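Local coordinates for WYL1 (Ruminococcus sp., PDB 6OAW), which is an accessory protein with a WYL domain that probably modulates the activity of the Type VI-D CRISPR-Cas system, at residues Leu87-Ile95 against Tyr151-Leu159; Asn199-Ala209 against Arg219-Arg227. All blocks are in the same frame, centred on the assembly; numbering follows the deposited sequence.

In the fold
Contact 1 and contact 2 lie in two different parts of the chain and follow each other in series: the pairing of Leu87-Ile95 with Tyr151-Leu159 is complete before Asn199 begins contact 2. Their centres are 36 Å apart and their nearest atoms about 20 Å, so neither touches the other. Contact 1 belongs to the largely helical N-terminal part, where it joins two short helices beside helix 104-122. Contact 2 is a beta hairpin, strands 205-211 and 219-230, in the antiparallel sheet of what is probably the WYL domain; helix 186-199 precedes it by a short loop. The second protein chain of the assembly touches neither contact.

Contact 1 (Leu87-Ile95 against Tyr151-Leu159); sequences LNAFVEWQI and YYENKVYSL
The Tyr152 ring is covered on one face by Ile95, whose CG1 makes a CH-pi contact 3.7 Å from the ring centroid, and on the opposite face by Tyr151 CD2. Glu92 OE1 stands at its edge, 4.0 Å from Tyr152 CE2. The Tyr157 ring carries Val156 CG1 over one face and Ala89 O at its edge; its OH donates to Ala89 O over 2.6 Å, in the carbonyl plane and on a lone pair. Glu153 OE2 lies at the edge of the Phe90 ring. The contact joins the turn leading into helix 92-96 to helix 151-156; Val91, just ahead of the first helix, rests on Leu118 of helix 104-122, and Val156 on Ile115. Val91 wedges its CG1 against Tyr152 CB (3.7 Å) and its CG2 against Val156 CG2 (3.9 Å). With chi2 bent to 83°, the buried Glu153 carboxylate turns toward the backbone of 87-95, where OE2 accepts from Val91 N (2.7 Å) and Glu92 N (3.1 Å). Both N-H groups arrive nearly straight and from the same face of the carboxylate, so two bonds grip one oxygen; these amides, at the helix start, would probably stabilise its negative charge.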
loop_
_atom_site.group_PDB
_atom_site.type_symbol
_atom_site.label_atom_id
_atom_site.label_comp_id
_atom_site.label_asym_id
_atom_site.label_seq_id
_atom_site.Cartn_x
_atom_site.Cartn_y
_atom_site.Cartn_z
ATOM N N LEU B 87 13.671 -3.690 -7.640
ATOM C CA LEU B 87 12.457 -4.428 -8.034
ATOM C C LEU B 87 12.758 -5.920 -7.987
ATOM O O LEU B 87 13.835 -6.316 -8.464
ATOM C CB LEU B 87 12.053 -4.066 -9.464
ATOM C CG LEU B 87 11.464 -2.698 -9.695
ATOM C CD1 LEU B 87 10.942 -2.618 -11.117
ATOM C CD2 LEU B 87 10.352 -2.442 -8.686
ATOM N N ASN B 88 11.785 -6.691 -7.513
ATOM C CA ASN B 88 11.756 -8.169 -7.523
ATOM C C ASN B 88 11.904 -8.683 -8.961
ATOM O O ASN B 88 12.465 -9.757 -9.090
ATOM C CB ASN B 88 10.509 -8.669 -6.808
ATOM C CG ASN B 88 10.568 -8.356 -5.332
ATOM O OD1 ASN B 88 11.638 -8.425 -4.726
ATOM N ND2 ASN B 88 9.439 -7.992 -4.747
ATOM N N ALA B 89 11.507 -7.927 -9.993
ATOM C CA ALA B 89 11.604 -8.361 -11.409
ATOM C C ALA B 89 13.059 -8.375 -11.883
ATOM O O ALA B 89 13.353 -9.141 -12.829
ATOM C CB ALA B 89 10.779 -7.488 -12.314
ATOM N N PHE B 90 13.913 -7.535 -11.296
ATOM C CA PHE B 90 15.372 -7.542 -11.561
ATOM C C PHE B 90 16.031 -8.560 -10.615
ATOM O O PHE B 90 15.646 -8.663 -9.450
ATOM C CB PHE B 90 15.957 -6.130 -11.482
ATOM C CG PHE B 90 15.594 -5.299 -12.686
ATOM C CD1 PHE B 90 16.297 -5.418 -13.884
ATOM C CD2 PHE B 90 14.485 -4.456 -12.653
ATOM C CE1 PHE B 90 15.944 -4.658 -14.994
ATOM C CE2 PHE B 90 14.135 -3.708 -13.762
ATOM C CZ PHE B 90 14.864 -3.799 -14.922
ATOM N N VAL B 91 17.009 -9.287 -11.137
ATOM C CA VAL B 91 17.482 -10.571 -10.543
ATOM C C VAL B 91 18.957 -10.434 -10.149
ATOM O O VAL B 91 19.303 -10.973 -9.112
ATOM C CB VAL B 91 17.240 -11.777 -11.473
ATOM C CG1 VAL B 91 17.465 -13.080 -10.734
ATOM C CG2 VAL B 91 15.843 -11.786 -12.081
ATOM N N GLU B 92 19.783 -9.726 -10.920
ATOM C CA GLU B 92 21.215 -9.496 -10.596
ATOM C C GLU B 92 21.401 -9.148 -9.103
ATOM O O GLU B 92 22.198 -9.807 -8.437
ATOM C CB GLU B 92 21.780 -8.406 -11.496
ATOM C CG GLU B 92 23.219 -8.036 -11.173
ATOM C CD GLU B 92 24.247 -8.691 -12.039
ATOM O OE1 GLU B 92 24.879 -9.677 -11.563
ATOM O OE2 GLU B 92 24.416 -8.206 -13.184
ATOM N N TRP B 93 20.686 -8.155 -8.582
ATOM C CA TRP B 93 20.874 -7.731 -7.176
ATOM C C TRP B 93 20.548 -8.905 -6.253
ATOM O O TRP B 93 21.161 -8.974 -5.167
ATOM C CB TRP B 93 20.078 -6.474 -6.813
ATOM C CG TRP B 93 18.601 -6.662 -6.700
ATOM C CD1 TRP B 93 17.682 -6.472 -7.695
ATOM C CD2 TRP B 93 17.846 -6.956 -5.510
ATOM N NE1 TRP B 93 16.420 -6.696 -7.219
ATOM C CE2 TRP B 93 16.486 -6.979 -5.880
ATOM C CE3 TRP B 93 18.177 -7.185 -4.164
ATOM C CZ2 TRP B 93 15.471 -7.243 -4.960
ATOM C CZ3 TRP B 93 17.176 -7.465 -3.253
ATOM C CH2 TRP B 93 15.837 -7.497 -3.649
ATOM N N GLN B 94 19.575 -9.738 -6.625
ATOM C CA GLN B 94 19.081 -10.815 -5.732
ATOM C C GLN B 94 20.133 -11.918 -5.692
ATOM O O GLN B 94 20.284 -12.509 -4.639
ATOM C CB GLN B 94 17.715 -11.352 -6.147
ATOM C CG GLN B 94 16.663 -10.274 -6.132
ATOM C CD GLN B 94 15.294 -10.817 -6.396
ATOM O OE1 GLN B 94 14.779 -11.604 -5.608
ATOM N NE2 GLN B 94 14.677 -10.336 -7.469
ATOM N N ILE B 95 20.895 -12.101 -6.769
ATOM C CA ILE B 95 22.046 -13.047 -6.800
ATOM C C ILE B 95 23.179 -12.452 -5.966
ATOM O O ILE B 95 23.692 -13.168 -5.110
ATOM C CB ILE B 95 22.482 -13.372 -8.234
ATOM C CG1 ILE B 95 21.322 -13.991 -9.015
ATOM C CG2 ILE B 95 23.726 -14.248 -8.253
ATOM C CD1 ILE B 95 20.716 -15.233 -8.395
ATOM N N TYR B 151 22.087 -11.412 -17.537
ATOM C CA TYR B 151 22.339 -12.874 -17.501
ATOM C C TYR B 151 21.190 -13.592 -16.771
ATOM O O TYR B 151 20.589 -14.504 -17.334
ATOM C CB TYR B 151 23.713 -13.136 -16.869
ATOM C CG TYR B 151 24.134 -14.585 -16.818
ATOM C CD1 TYR B 151 24.416 -15.307 -17.969
ATOM C CD2 TYR B 151 24.254 -15.230 -15.595
ATOM C CE1 TYR B 151 24.779 -16.643 -17.901
ATOM C CE2 TYR B 151 24.617 -16.558 -15.507
ATOM C CZ TYR B 151 24.882 -17.266 -16.665
ATOM O OH TYR B 151 25.220 -18.581 -16.551
ATOM N N TYR B 152 20.892 -13.194 -15.534
ATOM C CA TYR B 152 19.952 -13.924 -14.647
ATOM C C TYR B 152 18.505 -13.657 -15.071
ATOM O O TYR B 152 17.663 -14.546 -14.891
ATOM C CB TYR B 152 20.216 -13.571 -13.184
ATOM C CG TYR B 152 21.571 -14.027 -12.714
ATOM C CD1 TYR B 152 21.846 -15.369 -12.509
ATOM C CD2 TYR B 152 22.591 -13.116 -12.512
ATOM C CE1 TYR B 152 23.103 -15.795 -12.089
ATOM C CE2 TYR B 152 23.856 -13.523 -12.122
ATOM C CZ TYR B 152 24.116 -14.864 -11.902
ATOM O OH TYR B 152 25.376 -15.206 -11.485
ATOM N N GLU B 153 18.213 -12.472 -15.609
ATOM C CA GLU B 153 16.859 -12.127 -16.106
ATOM C C GLU B 153 16.527 -13.042 -17.297
ATOM O O GLU B 153 15.415 -13.591 -17.346
ATOM C CB GLU B 153 16.793 -10.633 -16.439
ATOM C CG GLU B 153 16.823 -9.746 -15.203
ATOM C CD GLU B 153 18.198 -9.429 -14.622
ATOM O OE1 GLU B 153 19.202 -9.759 -15.290
ATOM O OE2 GLU B 153 18.272 -8.826 -13.499
ATOM N N ASN B 154 17.481 -13.248 -18.193
ATOM C CA ASN B 154 17.326 -14.135 -19.384
ATOM C C ASN B 154 16.925 -15.553 -18.936
ATOM O O ASN B 154 16.073 -16.174 -19.611
ATOM C CB ASN B 154 18.585 -14.116 -20.255
ATOM C CG ASN B 154 18.602 -12.935 -21.199
ATOM O OD1 ASN B 154 17.773 -12.861 -22.092
ATOM N ND2 ASN B 154 19.519 -12.003 -21.001
ATOM N N LYS B 155 17.480 -16.028 -17.821
ATOM C CA LYS B 155 17.207 -17.380 -17.277
ATOM C C LYS B 155 15.843 -17.398 -16.587
ATOM O O LYS B 155 15.051 -18.306 -16.869
ATOM C CB LYS B 155 18.308 -17.807 -16.300
ATOM C CG LYS B 155 19.615 -18.290 -16.931
ATOM C CD LYS B 155 20.617 -18.705 -15.858
ATOM C CE LYS B 155 22.014 -18.952 -16.385
ATOM N NZ LYS B 155 22.373 -20.382 -16.296
ATOM N N VAL B 156 15.562 -16.411 -15.736
ATOM C CA VAL B 156 14.274 -16.336 -14.976
ATOM C C VAL B 156 13.094 -16.232 -15.947
ATOM O O VAL B 156 12.061 -16.891 -15.680
ATOM C CB VAL B 156 14.277 -15.185 -13.960
ATOM C CG1 VAL B 156 12.869 -14.881 -13.457
ATOM C CG2 VAL B 156 15.201 -15.519 -12.775
ATOM N N TYR B 157 13.227 -15.433 -17.007
ATOM C CA TYR B 157 12.094 -15.111 -17.924
ATOM C C TYR B 157 12.218 -15.946 -19.214
ATOM O O TYR B 157 11.487 -15.646 -20.169
ATOM C CB TYR B 157 12.029 -13.596 -18.143
ATOM C CG TYR B 157 11.838 -12.810 -16.869
ATOM C CD1 TYR B 157 10.671 -12.923 -16.124
ATOM C CD2 TYR B 157 12.820 -11.957 -16.401
ATOM C CE1 TYR B 157 10.479 -12.215 -14.949
ATOM C CE2 TYR B 157 12.658 -11.257 -15.214
ATOM C CZ TYR B 157 11.478 -11.373 -14.498
ATOM O OH TYR B 157 11.311 -10.688 -13.334
ATOM N N SER B 158 13.078 -16.981 -19.211
ATOM C CA SER B 158 13.336 -17.895 -20.356
ATOM C C SER B 158 13.442 -17.098 -21.665
ATOM O O SER B 158 12.658 -17.383 -22.577
ATOM C CB SER B 158 12.256 -18.951 -20.445
ATOM O OG SER B 158 12.115 -19.613 -19.195
ATOM N N LEU B 159 14.320 -16.089 -21.723
ATOM C CA LEU B 159 14.645 -15.300 -22.947
ATOM C C LEU B 159 13.400 -14.599 -23.527
ATOM O O LEU B 159 13.477 -14.165 -24.683
ATOM C CB LEU B 159 15.258 -16.248 -23.988
ATOM C CG LEU B 159 16.480 -17.039 -23.508
ATOM C CD1 LEU B 159 16.749 -18.264 -24.368
ATOM C CD2 LEU B 159 17.712 -16.154 -23.459
#

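Contact 2 (Asn199-Ala209 against Arg219-Arg227); sequences NGSRYYSFIYA and RRIRLIPYR
Strand 205-209 runs antiparallel to strand 219-227, the axes approaching to 4.5 Å with 140° between their directions. Ile207 and Leu223 form a hydrogen-bonded pair, Ile207 N to Leu223 O being 2.9 Å and Leu223 N to Ile207 O 2.7 Å; Ala209 and Ile221 form the next, and Tyr208 faces Arg222 between them as a non-hydrogen-bonded pair. Before the strand, the Asn199 amide reaches across its own loop: ND2 donates to Ser205 O over 2.7 Å, and OD1 accepts from Ser205 N. The loop also brings Tyr203 to the other strand, its CD1 against Ile224 CG2 and its OH 3.3 Å from Tyr226 CE1. The two strands form a beta hairpin in the antiparallel sheet of the probable WYL domain, and the second continues past a classic beta bulge in which Tyr226 and Arg227 both face Val240. On the face carrying Ile207, Ala209 and Leu223, Ala209 CB packs on Leu223 CD1, while Ile207 and Pro225 meet Val195 of helix 186-199. Tyr208, on the other face, is sandwiched. Over one side of its ring lies Phe206 CE2, displaced toward the rim; on the opposite side the Arg220 guanidinium lies flat, centres 4.0 Å apart and planes at 12°, a cation-pi stack. Bends at chi2 and chi3 fold the Arg220 chain back over the ring. An alanine at Tyr208 would leave the Arg220 guanidinium without its stacking surface and probably free to turn, with Phe206 losing a neighbour. Arg222 runs beside Tyr208, setting CD over the Phe206 ring, 3.2 Å from CE2, before its guanidinium forms salt bridges with Asp244 and Glu275.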
loop_
_atom_site.group_PDB
_atom_site.type_symbol
_atom_site.label_atom_id
_atom_site.label_comp_id
_atom_site.label_asym_id
_atom_site.label_seq_id
_atom_site.Cartn_x
_atom_site.Cartn_y
_atom_site.Cartn_z
ATOM N N ASN B 199 30.837 15.381 -0.087
ATOM C CA ASN B 199 30.794 16.365 1.029
ATOM C C ASN B 199 31.065 15.668 2.370
ATOM O O ASN B 199 31.671 16.325 3.248
ATOM C CB ASN B 199 29.472 17.145 1.038
ATOM C CG ASN B 199 29.556 18.495 0.350
ATOM O OD1 ASN B 199 30.649 19.004 0.059
ATOM N ND2 ASN B 199 28.397 19.102 0.135
ATOM N N GLY B 200 30.677 14.396 2.521
ATOM C CA GLY B 200 30.663 13.708 3.825
ATOM C C GLY B 200 30.134 14.629 4.921
ATOM O O GLY B 200 29.035 15.189 4.756
ATOM N N SER B 201 30.920 14.828 5.983
ATOM C CA SER B 201 30.575 15.637 7.184
ATOM C C SER B 201 31.142 17.055 7.082
ATOM O O SER B 201 30.901 17.838 8.017
ATOM C CB SER B 201 31.081 14.957 8.415
ATOM O OG SER B 201 30.373 13.753 8.618
ATOM N N ARG B 202 31.861 17.358 5.998
ATOM C CA ARG B 202 32.683 18.590 5.852
ATOM C C ARG B 202 31.860 19.665 5.119
ATOM O O ARG B 202 32.130 20.858 5.344
ATOM C CB ARG B 202 33.997 18.274 5.121
ATOM C CG ARG B 202 35.010 17.483 5.940
ATOM C CD ARG B 202 36.427 17.574 5.402
ATOM N N TYR B 203 30.887 19.266 4.289
ATOM C CA TYR B 203 29.966 20.183 3.571
ATOM C C TYR B 203 30.794 21.293 2.921
ATOM O O TYR B 203 30.431 22.480 3.059
ATOM C CB TYR B 203 28.872 20.677 4.519
ATOM C CG TYR B 203 28.052 19.523 5.021
ATOM C CD1 TYR B 203 27.174 18.857 4.176
ATOM C CD2 TYR B 203 28.234 19.029 6.302
ATOM C CE1 TYR B 203 26.471 17.745 4.608
ATOM C CE2 TYR B 203 27.511 17.940 6.758
ATOM C CZ TYR B 203 26.644 17.288 5.903
ATOM O OH TYR B 203 25.957 16.201 6.358
ATOM N N TYR B 204 31.859 20.897 2.214
ATOM C CA TYR B 204 32.782 21.798 1.479
ATOM C C TYR B 204 32.040 22.499 0.332
ATOM O O TYR B 204 32.391 23.664 0.000
ATOM C CB TYR B 204 33.959 20.992 0.920
ATOM C CG TYR B 204 35.194 21.002 1.781
ATOM C CD1 TYR B 204 35.668 22.193 2.312
ATOM C CD2 TYR B 204 35.924 19.846 2.024
ATOM C CE1 TYR B 204 36.818 22.238 3.083
ATOM C CE2 TYR B 204 37.078 19.873 2.793
ATOM C CZ TYR B 204 37.528 21.075 3.325
ATOM O OH TYR B 204 38.658 21.159 4.089
ATOM N N SER B 205 31.045 21.825 -0.264
ATOM C CA SER B 205 30.476 22.200 -1.585
ATOM C C SER B 205 28.948 22.331 -1.542
ATOM O O SER B 205 28.289 21.706 -0.689
ATOM C CB SER B 205 30.908 21.218 -2.640
ATOM O OG SER B 205 32.302 20.961 -2.559
ATOM N N PHE B 206 28.413 23.124 -2.466
ATOM C CA PHE B 206 26.969 23.271 -2.761
ATOM C C PHE B 206 26.755 22.854 -4.214
ATOM O O PHE B 206 27.753 22.823 -4.959
ATOM C CB PHE B 206 26.507 24.713 -2.521
ATOM C CG PHE B 206 27.026 25.726 -3.517
ATOM C CD1 PHE B 206 28.242 26.364 -3.327
ATOM C CD2 PHE B 206 26.276 26.058 -4.635
ATOM C CE1 PHE B 206 28.702 27.297 -4.243
ATOM C CE2 PHE B 206 26.736 26.978 -5.561
ATOM C CZ PHE B 206 27.948 27.600 -5.356
ATOM N N ILE B 207 25.509 22.532 -4.581
ATOM C CA ILE B 207 25.041 22.481 -5.999
ATOM C C ILE B 207 24.015 23.598 -6.229
ATOM O O ILE B 207 23.240 23.940 -5.287
ATOM C CB ILE B 207 24.443 21.113 -6.387
ATOM C CG1 ILE B 207 23.153 20.809 -5.617
ATOM C CG2 ILE B 207 25.481 20.017 -6.244
ATOM C CD1 ILE B 207 22.565 19.450 -5.899
ATOM N N TYR B 208 24.002 24.125 -7.452
ATOM C CA TYR B 208 22.913 24.965 -7.988
ATOM C C TYR B 208 21.791 24.003 -8.351
ATOM O O TYR B 208 22.097 22.860 -8.769
ATOM C CB TYR B 208 23.386 25.780 -9.194
ATOM C CG TYR B 208 24.260 26.983 -8.906
ATOM C CD1 TYR B 208 23.723 28.151 -8.373
ATOM C CD2 TYR B 208 25.618 26.983 -9.199
ATOM C CE1 TYR B 208 24.506 29.272 -8.123
ATOM C CE2 TYR B 208 26.414 28.096 -8.952
ATOM C CZ TYR B 208 25.859 29.248 -8.416
ATOM O OH TYR B 208 26.653 30.343 -8.182
ATOM N N ALA B 209 20.537 24.410 -8.160
ATOM C CA ALA B 209 19.361 23.640 -8.629
ATOM C C ALA B 209 18.203 24.584 -8.939
ATOM O O ALA B 209 18.184 25.705 -8.425
ATOM C CB ALA B 209 18.968 22.616 -7.605
ATOM N N ARG B 219 13.152 28.978 -9.820
ATOM C CA ARG B 219 14.264 29.780 -9.226
ATOM C C ARG B 219 15.553 28.938 -9.236
ATOM O O ARG B 219 15.514 27.806 -8.712
ATOM C CB ARG B 219 13.942 30.169 -7.774
ATOM C CG ARG B 219 13.024 31.371 -7.587
ATOM C CD ARG B 219 12.534 31.466 -6.147
ATOM N NE ARG B 219 11.586 32.552 -5.929
ATOM C CZ ARG B 219 10.904 32.770 -4.800
ATOM N NH1 ARG B 219 10.073 33.795 -4.716
ATOM N NH2 ARG B 219 11.055 31.974 -3.757
ATOM N N ARG B 220 16.663 29.467 -9.773
ATOM C CA ARG B 220 18.018 28.886 -9.596
ATOM C C ARG B 220 18.506 29.236 -8.189
ATOM O O ARG B 220 18.761 30.427 -7.930
ATOM C CB ARG B 220 18.991 29.394 -10.666
ATOM C CG ARG B 220 20.401 28.816 -10.561
ATOM C CD ARG B 220 21.065 28.467 -11.893
ATOM N NE ARG B 220 22.466 28.885 -12.046
ATOM C CZ ARG B 220 23.501 28.080 -12.326
ATOM N NH1 ARG B 220 23.336 26.774 -12.494
ATOM N NH2 ARG B 220 24.703 28.604 -12.474
ATOM N N ILE B 221 18.615 28.226 -7.320
ATOM C CA ILE B 221 19.028 28.350 -5.891
ATOM C C ILE B 221 20.280 27.497 -5.668
ATOM O O ILE B 221 20.662 26.734 -6.582
ATOM C CB ILE B 221 17.879 27.957 -4.947
ATOM C CG1 ILE B 221 17.504 26.480 -5.057
ATOM C CG2 ILE B 221 16.676 28.846 -5.190
ATOM C CD1 ILE B 221 16.533 26.018 -3.980
ATOM N N ARG B 222 20.893 27.646 -4.494
ATOM C CA ARG B 222 22.067 26.858 -4.050
ATOM C C ARG B 222 21.615 25.936 -2.919
ATOM O O ARG B 222 20.945 26.421 -1.984
ATOM C CB ARG B 222 23.202 27.796 -3.648
ATOM C CG ARG B 222 23.750 28.604 -4.817
ATOM C CD ARG B 222 24.967 29.419 -4.437
ATOM N NE ARG B 222 24.560 30.513 -3.574
ATOM C CZ ARG B 222 25.349 31.118 -2.687
ATOM N NH1 ARG B 222 26.601 30.727 -2.512
ATOM N NH2 ARG B 222 24.870 32.109 -1.958
ATOM N N LEU B 223 21.918 24.640 -3.049
ATOM C CA LEU B 223 21.583 23.599 -2.050
ATOM C C LEU B 223 22.866 22.989 -1.510
ATOM O O LEU B 223 23.766 22.712 -2.304
ATOM C CB LEU B 223 20.767 22.493 -2.708
ATOM C CG LEU B 223 19.451 22.923 -3.342
ATOM C CD1 LEU B 223 18.806 21.729 -4.018
ATOM C CD2 LEU B 223 18.516 23.525 -2.305
ATOM N N ILE B 224 22.896 22.744 -0.202
ATOM C CA ILE B 224 23.872 21.845 0.473
ATOM C C ILE B 224 23.070 20.641 0.948
ATOM O O ILE B 224 22.410 20.719 1.980
ATOM C CB ILE B 224 24.611 22.557 1.623
ATOM C CG1 ILE B 224 25.214 23.898 1.183
ATOM C CG2 ILE B 224 25.674 21.620 2.193
ATOM C CD1 ILE B 224 25.768 24.731 2.315
ATOM N N PRO B 225 23.018 19.540 0.167
ATOM C CA PRO B 225 22.186 18.389 0.507
ATOM C C PRO B 225 22.574 17.785 1.858
ATOM O O PRO B 225 23.741 17.784 2.166
ATOM C CB PRO B 225 22.490 17.367 -0.599
ATOM C CG PRO B 225 23.000 18.210 -1.745
ATOM C CD PRO B 225 23.769 19.332 -1.080
ATOM N N TYR B 226 21.606 17.274 2.611
ATOM C CA TYR B 226 21.854 16.534 3.873
ATOM C C TYR B 226 21.379 15.081 3.731
ATOM O O TYR B 226 22.181 14.162 3.830
ATOM C CB TYR B 226 21.209 17.247 5.061
ATOM C CG TYR B 226 21.622 16.624 6.363
ATOM C CD1 TYR B 226 22.795 16.982 7.004
ATOM C CD2 TYR B 226 20.875 15.590 6.890
ATOM C CE1 TYR B 226 23.197 16.349 8.170
ATOM C CE2 TYR B 226 21.249 14.956 8.061
ATOM C CZ TYR B 226 22.420 15.330 8.692
ATOM O OH TYR B 226 22.749 14.706 9.845
ATOM N N ARG B 227 20.091 14.870 3.494
ATOM C CA ARG B 227 19.551 13.497 3.322
ATOM C C ARG B 227 18.205 13.579 2.612
ATOM O O ARG B 227 17.465 14.561 2.854
ATOM C CB ARG B 227 19.424 12.793 4.675
ATOM C CG ARG B 227 19.189 11.289 4.567
ATOM C CD ARG B 227 18.797 10.653 5.901
ATOM N NE ARG B 227 19.858 10.796 6.895
ATOM C CZ ARG B 227 19.685 10.778 8.225
ATOM N NH1 ARG B 227 18.487 10.606 8.763
ATOM N NH2 ARG B 227 20.729 10.939 9.011
#